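Local structure of HRDC domain-containing protein (Bifidobacterium adolescentis ATCC 15703, 3CYM) at residues P25-Y30 with A82-F87; S32-S37 with D65-G70; T242-L247 with S313-I318. The protein is of unknown function but probably binds nucleic acid and acts as a 3'-5' exonuclease. All coordinates share one frame; numbering follows the deposited sequence. Where two conformers were deposited one is given.

Interaction 1. Residues P25-Y30 with A82-F87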
ATOM      1  N   PRO A  25     -23.057 -21.693   1.532  1.00 28.13           N
ATOM      2  CA  PRO A  25     -24.350 -21.212   2.053  1.00 28.52           C
ATOM      3  C   PRO A  25     -24.266 -19.931   2.892  1.00 23.34           C
ATOM      4  O   PRO A  25     -25.152 -19.087   2.793  1.00 21.90           O
ATOM      5  CB  PRO A  25     -24.840 -22.377   2.925  1.00 27.74           C
ATOM      6  CG  PRO A  25     -24.138 -23.563   2.400  1.00 27.81           C
ATOM      7  CD  PRO A  25     -22.778 -23.059   2.025  1.00 28.66           C
ATOM      8  N   ALA A  26     -23.202 -19.780   3.677  1.00 23.53           N
ATOM      9  CA  ALA A  26     -23.037 -18.593   4.525  1.00 24.01           C
ATOM     10  C   ALA A  26     -22.731 -17.341   3.704  1.00 20.47           C
ATOM     11  O   ALA A  26     -23.112 -16.234   4.092  1.00 18.22           O
ATOM     12  CB  ALA A  26     -21.964 -18.823   5.573  1.00 27.00           C
ATOM     13  N   PHE A  27     -22.053 -17.539   2.572  1.00 22.25           N
ATOM     14  CA  PHE A  27     -21.794 -16.489   1.584  1.00 18.54           C
ATOM     15  C   PHE A  27     -23.064 -16.015   0.863  1.00 22.08           C
ATOM     16  O   PHE A  27     -23.288 -14.805   0.726  1.00 20.63           O
ATOM     17  CB  PHE A  27     -20.749 -16.972   0.565  1.00 20.76           C
ATOM     18  CG  PHE A  27     -20.463 -15.981  -0.530  1.00 25.27           C
ATOM     19  CD1 PHE A  27     -19.584 -14.923  -0.314  1.00 19.08           C
ATOM     20  CD2 PHE A  27     -21.068 -16.110  -1.786  1.00 24.76           C
ATOM     21  CE1 PHE A  27     -19.318 -14.001  -1.319  1.00 15.38           C
ATOM     22  CE2 PHE A  27     -20.816 -15.188  -2.799  1.00 23.70           C
ATOM     23  CZ  PHE A  27     -19.933 -14.131  -2.569  1.00 23.89           C
ATOM     24  N   ARG A  28     -23.879 -16.965   0.390  1.00 20.09           N
ATOM     25  CA  ARG A  28     -25.141 -16.647  -0.275  1.00 17.25           C
ATOM     26  C   ARG A  28     -26.106 -15.973   0.699  1.00 21.84           C
ATOM     27  O   ARG A  28     -26.933 -15.167   0.285  1.00 22.69           O
ATOM     28  CB  ARG A  28     -25.816 -17.890  -0.877  1.00 16.69           C
ATOM     29  CG  ARG A  28     -24.939 -18.801  -1.742  1.00 19.93           C
ATOM     30  CD  ARG A  28     -24.663 -18.272  -3.152  1.00 36.18           C
ATOM     31  NE  ARG A  28     -25.607 -18.775  -4.158  1.00 43.29           N
ATOM     32  CZ  ARG A  28     -26.501 -18.025  -4.810  1.00 46.50           C
ATOM     33  NH1 ARG A  28     -26.596 -16.720  -4.574  1.00 40.64           N
ATOM     34  NH2 ARG A  28     -27.310 -18.583  -5.708  1.00 42.62           N
ATOM     35  N   ASP A  29     -25.997 -16.310   1.982  1.00 18.64           N
ATOM     36  CA  ASP A  29     -26.837 -15.698   3.012  1.00 22.24           C
ATOM     37  C   ASP A  29     -26.462 -14.241   3.266  1.00 19.82           C
ATOM     38  O   ASP A  29     -27.341 -13.378   3.364  1.00 21.10           O
ATOM     39  CB  ASP A  29     -26.781 -16.483   4.332  1.00 23.92           C
ATOM     40  CG  ASP A  29     -27.653 -15.858   5.422  1.00 31.60           C
ATOM     41  OD1 ASP A  29     -28.843 -15.570   5.150  1.00 40.28           O
ATOM     42  OD2 ASP A  29     -27.155 -15.651   6.549  1.00 34.09           O
ATOM     43  N   TYR A  30     -25.162 -13.975   3.380  1.00 21.10           N
ATOM     44  CA  TYR A  30     -24.681 -12.613   3.604  1.00 20.40           C
ATOM     45  C   TYR A  30     -24.960 -11.713   2.413  1.00 15.98           C
ATOM     46  O   TYR A  30     -25.347 -10.572   2.596  1.00 17.29           O
ATOM     47  CB  TYR A  30     -23.191 -12.576   3.970  1.00 17.19           C
ATOM     48  CG  TYR A  30     -22.749 -11.218   4.477  1.00 15.19           C
ATOM     49  CD1 TYR A  30     -23.235 -10.715   5.678  1.00 15.04           C
ATOM     50  CD2 TYR A  30     -21.852 -10.430   3.749  1.00 14.56           C
ATOM     51  CE1 TYR A  30     -22.840  -9.468   6.153  1.00 12.45           C
ATOM     52  CE2 TYR A  30     -21.451  -9.180   4.225  1.00  6.17           C
ATOM     53  CZ  TYR A  30     -21.954  -8.707   5.421  1.00 13.81           C
ATOM     54  OH  TYR A  30     -21.579  -7.471   5.893  1.00 13.14           O
ATOM     55  N   ALA A  82     -17.569 -19.961  -4.436  1.00 38.21           N
ATOM     56  CA  ALA A  82     -18.358 -18.741  -4.327  1.00 32.80           C
ATOM     57  C   ALA A  82     -18.099 -17.858  -5.545  1.00 32.98           C
ATOM     58  O   ALA A  82     -16.980 -17.790  -6.056  1.00 32.26           O
ATOM     59  CB  ALA A  82     -18.038 -17.997  -3.039  1.00 26.85           C
ATOM     60  N   ASP A  83     -19.159 -17.215  -6.014  1.00 31.02           N
ATOM     61  CA  ASP A  83     -19.101 -16.305  -7.140  1.00 29.20           C
ATOM     62  C   ASP A  83     -19.128 -14.893  -6.552  1.00 27.86           C
ATOM     63  O   ASP A  83     -20.102 -14.501  -5.915  1.00 29.64           O
ATOM     64  CB  ASP A  83     -20.326 -16.570  -8.031  1.00 33.51           C
ATOM     65  CG  ASP A  83     -20.280 -15.842  -9.368  1.00 32.29           C
ATOM     66  OD1 ASP A  83     -21.255 -15.998 -10.136  1.00 34.71           O
ATOM     67  OD2 ASP A  83     -19.303 -15.126  -9.661  1.00 31.67           O
ATOM     68  N   TRP A  84     -18.051 -14.138  -6.749  1.00 26.29           N
ATOM     69  CA  TRP A  84     -17.968 -12.773  -6.231  1.00 28.36           C
ATOM     70  C   TRP A  84     -18.865 -11.794  -6.996  1.00 30.60           C
ATOM     71  O   TRP A  84     -19.054 -10.653  -6.566  1.00 31.14           O
ATOM     72  CB  TRP A  84     -16.510 -12.273  -6.161  1.00 26.39           C
ATOM     73  CG  TRP A  84     -15.791 -12.718  -4.904  1.00 25.21           C
ATOM     74  CD1 TRP A  84     -14.822 -13.680  -4.809  1.00 24.48           C
ATOM     75  CD2 TRP A  84     -16.008 -12.235  -3.567  1.00 20.70           C
ATOM     76  NE1 TRP A  84     -14.419 -13.820  -3.500  1.00 28.08           N
ATOM     77  CE2 TRP A  84     -15.129 -12.946  -2.716  1.00 23.70           C
ATOM     78  CE3 TRP A  84     -16.855 -11.265  -3.006  1.00 20.84           C
ATOM     79  CZ2 TRP A  84     -15.071 -12.718  -1.330  1.00 18.70           C
ATOM     80  CZ3 TRP A  84     -16.801 -11.041  -1.628  1.00 21.68           C
ATOM     81  CH2 TRP A  84     -15.910 -11.768  -0.807  1.00 23.75           C
ATOM     82  N   ASN A  85     -19.417 -12.262  -8.120  1.00 29.06           N
ATOM     83  CA  ASN A  85     -20.356 -11.473  -8.911  0.50 28.64           C
ATOM     84  C   ASN A  85     -21.724 -11.394  -8.228  1.00 28.06           C
ATOM     85  O   ASN A  85     -22.491 -10.467  -8.473  1.00 29.96           O
ATOM     86  CB  ASN A  85     -20.483 -12.027 -10.338  0.50 27.11           C
ATOM     87  CG  ASN A  85     -19.327 -11.604 -11.254  0.50 28.22           C
ATOM     88  OD1 ASN A  85     -19.555 -11.194 -12.392  0.50 27.09           O
ATOM     89  ND2 ASN A  85     -18.090 -11.718 -10.768  0.50 23.29           N
ATOM     90  N   ASP A  86     -22.013 -12.365  -7.359  1.00 24.84           N
ATOM     91  CA  ASP A  86     -23.219 -12.340  -6.529  1.00 23.62           C
ATOM     92  C   ASP A  86     -23.141 -11.158  -5.576  1.00 23.54           C
ATOM     93  O   ASP A  86     -24.137 -10.479  -5.333  1.00 27.94           O
ATOM     94  CB  ASP A  86     -23.357 -13.620  -5.704  1.00 26.64           C
ATOM     95  CG  ASP A  86     -23.491 -14.867  -6.555  1.00 35.89           C
ATOM     96  OD1 ASP A  86     -23.810 -14.755  -7.761  1.00 31.17           O
ATOM     97  OD2 ASP A  86     -23.275 -15.967  -6.005  1.00 39.64           O
ATOM     98  N   PHE A  87     -21.939 -10.929  -5.049  1.00 19.56           N
ATOM     99  CA  PHE A  87     -21.639  -9.812  -4.168  1.00 20.17           C
ATOM    100  C   PHE A  87     -21.893  -8.455  -4.827  1.00 15.83           C
ATOM    101  O   PHE A  87     -22.527  -7.594  -4.234  1.00 17.83           O
ATOM    102  CB  PHE A  87     -20.185  -9.903  -3.686  1.00 18.57           C
ATOM    103  CG  PHE A  87     -19.847  -8.917  -2.626  1.00 21.95           C
ATOM    104  CD1 PHE A  87     -20.007  -9.243  -1.295  1.00 25.35           C
ATOM    105  CD2 PHE A  87     -19.382  -7.647  -2.955  1.00 25.49           C
ATOM    106  CE1 PHE A  87     -19.707  -8.324  -0.315  1.00 29.39           C
ATOM    107  CE2 PHE A  87     -19.090  -6.721  -1.978  1.00 25.07           C
ATOM    108  CZ  PHE A  87     -19.262  -7.055  -0.660  1.00 25.62           C
TER
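Phe27 points the edge of its ring at the face of Trp84 in a T-shaped stack. Both residues belong to the RNase H-like 3'-5' exonuclease fold, in which helices 24-35 and 84-91 pack beside a mixed sheet. The ring centroids are 5.3 Å apart and the planes stand at 79°. Phe27 CE1 does the touching, 3.9 Å from Trp84 CZ3. With CG anti to the backbone N (chi1 177°), Phe27 carries its ring straight out from its helix to the other segment. There one face is covered by Ala82, whose CB lies 3.9 Å from the ring centroid and close to the ring normal, a CH-pi contact. The rim is used too. Asp83 O comes in near the ring plane, 3.3 Å from Phe27 CE2, where the weakly positive ring hydrogens probably suit a carbonyl oxygen. Phe87 CB lies obliquely near Phe27 CZ. Replacing Phe27 by an alanine is likely to leave the face of Trp84 without its edge partner and to open a gap next to Ala82 CB. Leu77 of helix 74-79 and Leu72 of strand 68-72 also pack on Phe27.

Asp83 is the N-cap of helix 84-91. Its OD2 accepts from Asn85 N at 3.3 Å, and the donor sits above the carboxylate plane rather than in it. On the solvent side, Arg28 meets Asp86. The Arg28 chain bends at chi2 and chi3 (-77° at chi2), which turns its guanidinium toward the carboxylate, the two planes being inclined to each other. The pairing is a long salt bridge resting on charge alone: Asp86 OD2 lies over one face of the guanidinium, 3.7 Å from Arg28 NH1, and no N-H points at it.

Interaction 2. Residues S32-S37 with D65-G70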
ATOM      1  N   SER A  32     -27.508 -11.966   0.327  1.00 17.40           N
ATOM      2  CA  SER A  32     -28.943 -11.665   0.464  1.00 19.72           C
ATOM      3  C   SER A  32     -29.227 -10.543   1.452  1.00 20.51           C
ATOM      4  O   SER A  32     -30.055  -9.662   1.190  1.00 20.29           O
ATOM      5  CB  SER A  32     -29.699 -12.916   0.915  1.00 20.37           C
ATOM      6  OG  SER A  32     -30.050 -13.711  -0.196  1.00 25.46           O
ATOM      7  N   GLU A  33     -28.541 -10.592   2.592  1.00 18.59           N
ATOM      8  CA  GLU A  33     -28.653  -9.558   3.622  1.00 20.31           C
ATOM      9  C   GLU A  33     -28.109  -8.212   3.143  1.00 22.35           C
ATOM     10  O   GLU A  33     -28.644  -7.159   3.495  1.00 27.88           O
ATOM     11  CB  GLU A  33     -27.940 -10.009   4.893  1.00 18.17           C
ATOM     12  CG  GLU A  33     -28.589 -11.206   5.561  1.00 19.13           C
ATOM     13  CD  GLU A  33     -29.947 -10.882   6.133  1.00 25.33           C
ATOM     14  OE1 GLU A  33     -30.951 -11.476   5.675  1.00 24.51           O
ATOM     15  OE2 GLU A  33     -30.007 -10.018   7.033  1.00 34.50           O
ATOM     16  N   LEU A  34     -27.049  -8.257   2.336  1.00 20.91           N
ATOM     17  CA  LEU A  34     -26.491  -7.057   1.714  1.00 18.36           C
ATOM     18  C   LEU A  34     -27.420  -6.473   0.668  1.00 18.05           C
ATOM     19  O   LEU A  34     -27.439  -5.267   0.467  1.00 17.13           O
ATOM     20  CB  LEU A  34     -25.145  -7.355   1.060  1.00 12.94           C
ATOM     21  CG  LEU A  34     -23.928  -7.584   1.959  1.00 16.71           C
ATOM     22  CD1 LEU A  34     -22.716  -7.779   1.087  1.00 10.15           C
ATOM     23  CD2 LEU A  34     -23.695  -6.448   2.951  1.00  5.06           C
ATOM     24  N   ALA A  35     -28.176  -7.347   0.002  1.00 22.05           N
ATOM     25  CA  ALA A  35     -29.124  -6.955  -1.034  1.00 21.38           C
ATOM     26  C   ALA A  35     -30.354  -6.327  -0.400  1.00 22.80           C
ATOM     27  O   ALA A  35     -30.995  -5.456  -0.994  1.00 23.63           O
ATOM     28  CB  ALA A  35     -29.503  -8.167  -1.878  1.00 22.63           C
ATOM     29  N   SER A  36     -30.637  -6.778   0.824  1.00 23.62           N
ATOM     30  CA  SER A  36     -31.767  -6.314   1.620  0.50 25.90           C
ATOM     31  C   SER A  36     -31.450  -5.053   2.429  1.00 25.41           C
ATOM     32  O   SER A  36     -32.332  -4.495   3.089  1.00 27.26           O
ATOM     33  CB  SER A  36     -32.230  -7.444   2.548  0.50 25.91           C
ATOM     34  OG  SER A  36     -33.356  -7.067   3.318  0.50 32.94           O
ATOM     35  N   SER A  37     -30.197  -4.608   2.380  1.00 23.45           N
ATOM     36  CA  SER A  37     -29.754  -3.477   3.198  1.00 24.86           C
ATOM     37  C   SER A  37     -29.720  -2.148   2.448  1.00 22.18           C
ATOM     38  O   SER A  37     -29.850  -2.122   1.229  1.00 19.24           O
ATOM     39  CB  SER A  37     -28.397  -3.788   3.822  1.00 27.77           C
ATOM     40  OG  SER A  37     -28.517  -4.859   4.745  1.00 36.13           O
ATOM     41  N   ASP A  65     -25.784  -1.526   7.019  1.00 27.30           N
ATOM     42  CA  ASP A  65     -26.858  -1.354   8.002  1.00 30.47           C
ATOM     43  C   ASP A  65     -27.983  -2.375   7.791  1.00 29.08           C
ATOM     44  O   ASP A  65     -28.703  -2.326   6.794  1.00 31.01           O
ATOM     45  CB  ASP A  65     -27.403   0.082   7.942  1.00 32.09           C
ATOM     46  CG  ASP A  65     -28.376   0.399   9.075  1.00 38.37           C
ATOM     47  OD1 ASP A  65     -29.257   1.259   8.873  1.00 47.62           O
ATOM     48  OD2 ASP A  65     -28.265  -0.201  10.167  1.00 45.58           O
ATOM     49  N   GLY A  66     -28.093  -3.321   8.720  1.00 30.23           N
ATOM     50  CA  GLY A  66     -29.102  -4.373   8.641  1.00 27.02           C
ATOM     51  C   GLY A  66     -28.522  -5.739   8.343  1.00 27.28           C
ATOM     52  O   GLY A  66     -29.026  -6.751   8.829  1.00 26.67           O
ATOM     53  N   ALA A  67     -27.466  -5.764   7.537  1.00 24.73           N
ATOM     54  CA  ALA A  67     -26.764  -6.999   7.228  1.00 19.75           C
ATOM     55  C   ALA A  67     -25.731  -7.300   8.298  1.00 16.33           C
ATOM     56  O   ALA A  67     -25.365  -8.451   8.501  1.00 15.62           O
ATOM     57  CB  ALA A  67     -26.086  -6.898   5.862  1.00 14.43           C
ATOM     58  N   GLY A  68     -25.241  -6.255   8.954  1.00 15.14           N
ATOM     59  CA  GLY A  68     -24.216  -6.400   9.976  1.00 19.37           C
ATOM     60  C   GLY A  68     -22.854  -6.675   9.384  1.00 15.69           C
ATOM     61  O   GLY A  68     -22.629  -6.443   8.197  1.00 20.62           O
ATOM     62  N   ILE A  69     -21.947  -7.181  10.212  1.00 18.47           N
ATOM     63  CA  ILE A  69     -20.555  -7.393   9.800  1.00 14.89           C
ATOM     64  C   ILE A  69     -20.345  -8.784   9.203  1.00 17.39           C
ATOM     65  O   ILE A  69     -20.722  -9.805   9.807  1.00 19.73           O
ATOM     66  CB  ILE A  69     -19.555  -7.127  10.978  1.00 17.98           C
ATOM     67  CG1 ILE A  69     -19.744  -5.710  11.550  1.00 10.93           C
ATOM     68  CG2 ILE A  69     -18.107  -7.364  10.545  1.00  2.14           C
ATOM     69  CD1 ILE A  69     -18.927  -5.404  12.810  1.00  9.95           C
ATOM     70  N   GLY A  70     -19.776  -8.810   7.996  1.00 18.85           N
ATOM     71  CA  GLY A  70     -19.309 -10.048   7.374  1.00 12.88           C
ATOM     72  C   GLY A  70     -17.797 -10.119   7.299  1.00 14.67           C
ATOM     73  O   GLY A  70     -17.167  -9.238   6.714  1.00 18.79           O
TER
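Ser37 OG donates to Glu33 O at 2.6 Å, the shortest polar bond here, and the same hydroxyl rests against Ala67 of the facing turn. The bond reaches back to the last turn of helix 24-35. The donor is tilted 26° from the carbonyl plane of Glu33. Ser37 holds its OG beside the backbone N and anti to the carbonyl carbon (chi1 -66°), and this turns the hydroxyl toward both Glu33 and residues 65-67. Ala67 N lies 3.1 Å from Ser37 OG, but the angle is too poor for a hydrogen bond.

The methyl of Ala67 is at the centre of the contact. Its CB is 3.4 Å from Ser37 OG and 3.5 Å from Glu33 O. Two further groups complete the seat: Glu33 CB, 3.7 Å from Ala67 CB, and Leu34 CD2, 3.8 Å from the same methyl. Leu34 CB points away from the turn, yet CD2 at the end of the chain returns to it. Thus a small apolar group is set among a hydroxyl, a carbonyl, the CB of Glu33 and a leucine methyl. Gly66 has a positive phi (110°), and a side chain there would be jammed against the carbonyl O of Asp65. It would also crowd Ser37 OG.

The turn belongs to the beta-hairpin that joins antiparallel strands 57-65 and 68-72. Just past it, Gly68 O accepts from Tyr30 OH, a second tie to helix 24-35. Leu34 also packs on Phe87 and Val91 of helix 84-91, and Ile69 packs on Ala170 and Val173 of helix 163-174.

Interaction 3. Residues T242-L247 with S313-I318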
ATOM      1  N   THR A 242      15.854 -12.622  -8.429  1.00 16.84           N
ATOM      2  CA  THR A 242      14.914 -13.217  -9.375  1.00 15.97           C
ATOM      3  C   THR A 242      14.508 -14.622  -8.955  1.00 17.42           C
ATOM      4  O   THR A 242      13.309 -14.926  -8.891  1.00 21.11           O
ATOM      5  CB  THR A 242      15.501 -13.246 -10.804  1.00 18.85           C
ATOM      6  OG1 THR A 242      15.845 -11.914 -11.198  1.00 19.41           O
ATOM      7  CG2 THR A 242      14.501 -13.829 -11.808  1.00 12.48           C
ATOM      8  N   ARG A 243      15.498 -15.467  -8.665  1.00 14.07           N
ATOM      9  CA  ARG A 243      15.212 -16.836  -8.246  1.00 15.75           C
ATOM     10  C   ARG A 243      14.486 -16.877  -6.898  1.00 15.58           C
ATOM     11  O   ARG A 243      13.544 -17.646  -6.733  1.00 20.66           O
ATOM     12  CB  ARG A 243      16.472 -17.698  -8.247  1.00  5.35           C
ATOM     13  CG  ARG A 243      16.227 -19.190  -7.985  1.00 16.79           C
ATOM     14  CD  ARG A 243      15.125 -19.807  -8.855  1.00 17.57           C
ATOM     15  NE  ARG A 243      14.988 -21.242  -8.587  1.00 22.35           N
ATOM     16  CZ  ARG A 243      13.911 -21.983  -8.840  1.00 22.37           C
ATOM     17  NH1 ARG A 243      12.803 -21.451  -9.351  1.00 14.93           N
ATOM     18  NH2 ARG A 243      13.935 -23.277  -8.547  1.00 25.49           N
ATOM     19  N   ARG A 244      14.906 -16.025  -5.960  1.00 17.77           N
ATOM     20  CA  ARG A 244      14.224 -15.879  -4.673  1.00 17.86           C
ATOM     21  C   ARG A 244      12.757 -15.472  -4.856  1.00 16.94           C
ATOM     22  O   ARG A 244      11.896 -15.934  -4.126  1.00 15.69           O
ATOM     23  CB  ARG A 244      14.961 -14.859  -3.794  1.00 19.41           C
ATOM     24  CG  ARG A 244      14.427 -14.698  -2.378  1.00 20.43           C
ATOM     25  CD  ARG A 244      15.138 -13.574  -1.653  1.00 22.74           C
ATOM     26  NE  ARG A 244      14.735 -12.242  -2.102  1.00 16.09           N
ATOM     27  CZ  ARG A 244      15.056 -11.111  -1.473  1.00 25.71           C
ATOM     28  NH1 ARG A 244      14.653  -9.946  -1.958  1.00 22.03           N
ATOM     29  NH2 ARG A 244      15.778 -11.140  -0.358  1.00 21.24           N
ATOM     30  N   ASP A 245      12.484 -14.625  -5.847  1.00 19.67           N
ATOM     31  CA  ASP A 245      11.120 -14.159  -6.119  1.00 21.01           C
ATOM     32  C   ASP A 245      10.230 -15.259  -6.707  1.00 16.54           C
ATOM     33  O   ASP A 245       9.056 -15.355  -6.360  1.00 20.07           O
ATOM     34  CB  ASP A 245      11.140 -12.939  -7.041  1.00 22.53           C
ATOM     35  CG  ASP A 245       9.774 -12.299  -7.197  1.00 26.92           C
ATOM     36  OD1 ASP A 245       9.304 -11.642  -6.244  1.00 30.87           O
ATOM     37  OD2 ASP A 245       9.182 -12.448  -8.282  1.00 29.95           O
ATOM     38  N   GLU A 246      10.799 -16.073  -7.591  1.00 17.25           N
ATOM     39  CA  GLU A 246      10.101 -17.224  -8.178  1.00 19.29           C
ATOM     40  C   GLU A 246       9.679 -18.221  -7.109  1.00 18.56           C
ATOM     41  O   GLU A 246       8.512 -18.614  -7.039  1.00 20.31           O
ATOM     42  CB  GLU A 246      11.002 -17.936  -9.188  1.00 20.77           C
ATOM     43  CG  GLU A 246      11.292 -17.144 -10.441  1.00 26.46           C
ATOM     44  CD  GLU A 246      12.307 -17.818 -11.336  1.00 36.77           C
ATOM     45  OE1 GLU A 246      12.682 -18.981 -11.060  1.00 38.11           O
ATOM     46  OE2 GLU A 246      12.733 -17.172 -12.317  1.00 43.00           O
ATOM     47  N   LEU A 247      10.647 -18.603  -6.277  1.00 17.93           N
ATOM     48  CA  LEU A 247      10.457 -19.583  -5.209  1.00 19.66           C
ATOM     49  C   LEU A 247       9.566 -19.069  -4.090  1.00 17.03           C
ATOM     50  O   LEU A 247       8.863 -19.841  -3.457  1.00 17.75           O
ATOM     51  CB  LEU A 247      11.810 -20.017  -4.644  1.00 15.59           C
ATOM     52  CG  LEU A 247      12.655 -20.880  -5.591  1.00 20.39           C
ATOM     53  CD1 LEU A 247      14.103 -20.968  -5.165  1.00  9.47           C
ATOM     54  CD2 LEU A 247      12.069 -22.277  -5.729  1.00 24.94           C
ATOM     55  N   SER A 313      22.262 -25.149  -1.846  1.00 21.71           N
ATOM     56  CA  SER A 313      22.724 -25.558  -3.174  0.50 20.64           C
ATOM     57  C   SER A 313      22.002 -24.839  -4.307  1.00 20.28           C
ATOM     58  O   SER A 313      22.573 -24.634  -5.374  1.00 19.92           O
ATOM     59  CB  SER A 313      22.564 -27.070  -3.366  0.50 22.83           C
ATOM     60  OG  SER A 313      23.423 -27.798  -2.509  0.50 22.20           O
ATOM     61  N   MET A 314      20.739 -24.475  -4.071  1.00 21.86           N
ATOM     62  CA  MET A 314      19.920 -23.780  -5.071  1.00 21.96           C
ATOM     63  C   MET A 314      20.420 -22.363  -5.320  1.00 23.79           C
ATOM     64  O   MET A 314      20.328 -21.859  -6.436  1.00 24.96           O
ATOM     65  CB  MET A 314      18.445 -23.729  -4.652  1.00 27.34           C
ATOM     66  CG  MET A 314      17.804 -25.092  -4.389  1.00 30.83           C
ATOM     67  SD  MET A 314      16.128 -24.938  -3.731  1.00 36.78           S
ATOM     68  CE  MET A 314      15.773 -26.631  -3.275  1.00 32.56           C
ATOM     69  N   TRP A 315      20.933 -21.716  -4.275  1.00 22.78           N
ATOM     70  CA  TRP A 315      21.520 -20.393  -4.426  1.00 19.40           C
ATOM     71  C   TRP A 315      22.903 -20.491  -5.048  1.00 19.20           C
ATOM     72  O   TRP A 315      23.270 -19.646  -5.847  1.00 18.72           O
ATOM     73  CB  TRP A 315      21.572 -19.647  -3.095  1.00 16.49           C
ATOM     74  CG  TRP A 315      20.263 -19.644  -2.350  1.00 21.45           C
ATOM     75  CD1 TRP A 315      20.026 -20.192  -1.129  1.00 19.48           C
ATOM     76  CD2 TRP A 315      19.017 -19.075  -2.784  1.00 19.85           C
ATOM     77  NE1 TRP A 315      18.714 -20.001  -0.766  1.00 25.18           N
ATOM     78  CE2 TRP A 315      18.072 -19.318  -1.763  1.00 23.34           C
ATOM     79  CE3 TRP A 315      18.608 -18.379  -3.932  1.00 18.52           C
ATOM     80  CZ2 TRP A 315      16.743 -18.887  -1.851  1.00 18.09           C
ATOM     81  CZ3 TRP A 315      17.286 -17.955  -4.021  1.00 17.46           C
ATOM     82  CH2 TRP A 315      16.370 -18.215  -2.986  1.00 17.20           C
ATOM     83  N   LYS A 316      23.641 -21.542  -4.696  1.00 24.77           N
ATOM     84  CA  LYS A 316      24.973 -21.828  -5.249  1.00 25.59           C
ATOM     85  C   LYS A 316      24.955 -21.928  -6.780  1.00 23.44           C
ATOM     86  O   LYS A 316      25.786 -21.317  -7.444  1.00 22.71           O
ATOM     87  CB  LYS A 316      25.533 -23.106  -4.611  1.00 29.82           C
ATOM     88  CG  LYS A 316      26.895 -23.567  -5.129  1.00 35.11           C
ATOM     89  CD  LYS A 316      27.578 -24.537  -4.151  1.00 37.33           C
ATOM     90  CE  LYS A 316      26.776 -25.821  -3.896  1.00 38.71           C
ATOM     91  NZ  LYS A 316      26.817 -26.766  -5.050  1.00 42.80           N
ATOM     92  N   ASN A 317      23.982 -22.671  -7.319  1.00 25.77           N
ATOM     93  CA  ASN A 317      23.751 -22.799  -8.765  1.00 24.47           C
ATOM     94  C   ASN A 317      23.451 -21.466  -9.452  1.00 24.09           C
ATOM     95  O   ASN A 317      23.844 -21.243 -10.593  1.00 25.93           O
ATOM     96  CB  ASN A 317      22.568 -23.742  -9.043  1.00 27.40           C
ATOM     97  CG  ASN A 317      22.849 -25.194  -8.673  1.00 35.11           C
ATOM     98  OD1 ASN A 317      23.995 -25.653  -8.678  1.00 32.03           O
ATOM     99  ND2 ASN A 317      21.779 -25.934  -8.365  1.00 37.75           N
ATOM    100  N   ILE A 318      22.727 -20.596  -8.758  1.00 23.40           N
ATOM    101  CA  ILE A 318      22.359 -19.290  -9.291  1.00 20.88           C
ATOM    102  C   ILE A 318      23.592 -18.380  -9.373  1.00 19.67           C
ATOM    103  O   ILE A 318      23.770 -17.676 -10.371  1.00 22.07           O
ATOM    104  CB  ILE A 318      21.191 -18.659  -8.467  1.00 20.78           C
ATOM    105  CG1 ILE A 318      19.899 -19.477  -8.634  1.00 21.28           C
ATOM    106  CG2 ILE A 318      20.953 -17.200  -8.831  1.00 16.55           C
ATOM    107  CD1 ILE A 318      19.410 -19.644 -10.080  1.00 23.77           C
TER
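Arg243 and Ile318 mark the nearest backbone approach of segments 242-247 and 313-318, with CA atoms 7.6 Å apart. The two helical segments run roughly antiparallel, at 140° between their N-to-C directions. Their axes come no closer than 11.1 Å. That wide spacing is filled by side chains, above all by Trp315.

Trp315 extends its six-membered ring toward helix 231-250 and meets it edge first. Its CG is anti to the carbonyl carbon (chi1 -50°), and the ring then reaches across to the backbone of the other helix. CH2 of Trp315 lies 3.6 Å from Arg244 CA. Arg244 N lies in the ring plane at this edge, near Trp315 CZ3. Arg244 CB, 3.7 Å from Trp315 CH2, continues the contact along the start of its side chain. Leu247 adds its CD1 from the opposite direction, obliquely to the ring. Leu259, Ile284, Ile310 and Leu240 also pack on Trp315.

The second patch is aliphatic. Arg243 CG sits 3.7 Å from Ile318 CG1, and the two side chains cross at about a right angle. Ile318 CD1 touches the same methylene. Beyond it, the Arg243 chain bends at chi2. Its NH1 bonds Glu246 OE1 at 3.0 Å in a salt bridge within the helix, while Leu247 CD2 lies over one guanidinium face.

Arg244 sends its charged end away from Trp315, to Asp261 and to the carbonyl of Leu259. Segment 242-247 lies in the HRDC family region, and the contact joins helix 231-250 to helix 312-323. Both arginines offer the carbon atoms of their side chains to this interface. Arg243 is paired with Glu246 on its own helix and Arg244 with Asp261, which is consistent with a contact that rests mainly on apolar packing.

How the interactions relate
From the N terminus, helix 24-35 serves two contacts in turn. Its first half opens interaction 1 and its end opens interaction 2. The chain then runs through strands 40-47 and 57-65, and interaction 2 closes first, at the turn into strand 68-72. Interaction 1 closes later, at helix 84-91, so interaction 2 nests within its span. The two touch: Phe87 CE1 lies 3.4 Å from Leu34 CD1. Together they tie helix 24-35 to the sheet and to helix 84-91 in the exonuclease region. Interaction 3 follows in series. It opens at 242-247, in the HRDC region, and closes its loop at helix 312-323. Its centre lies about 40 Å from that of interaction 1.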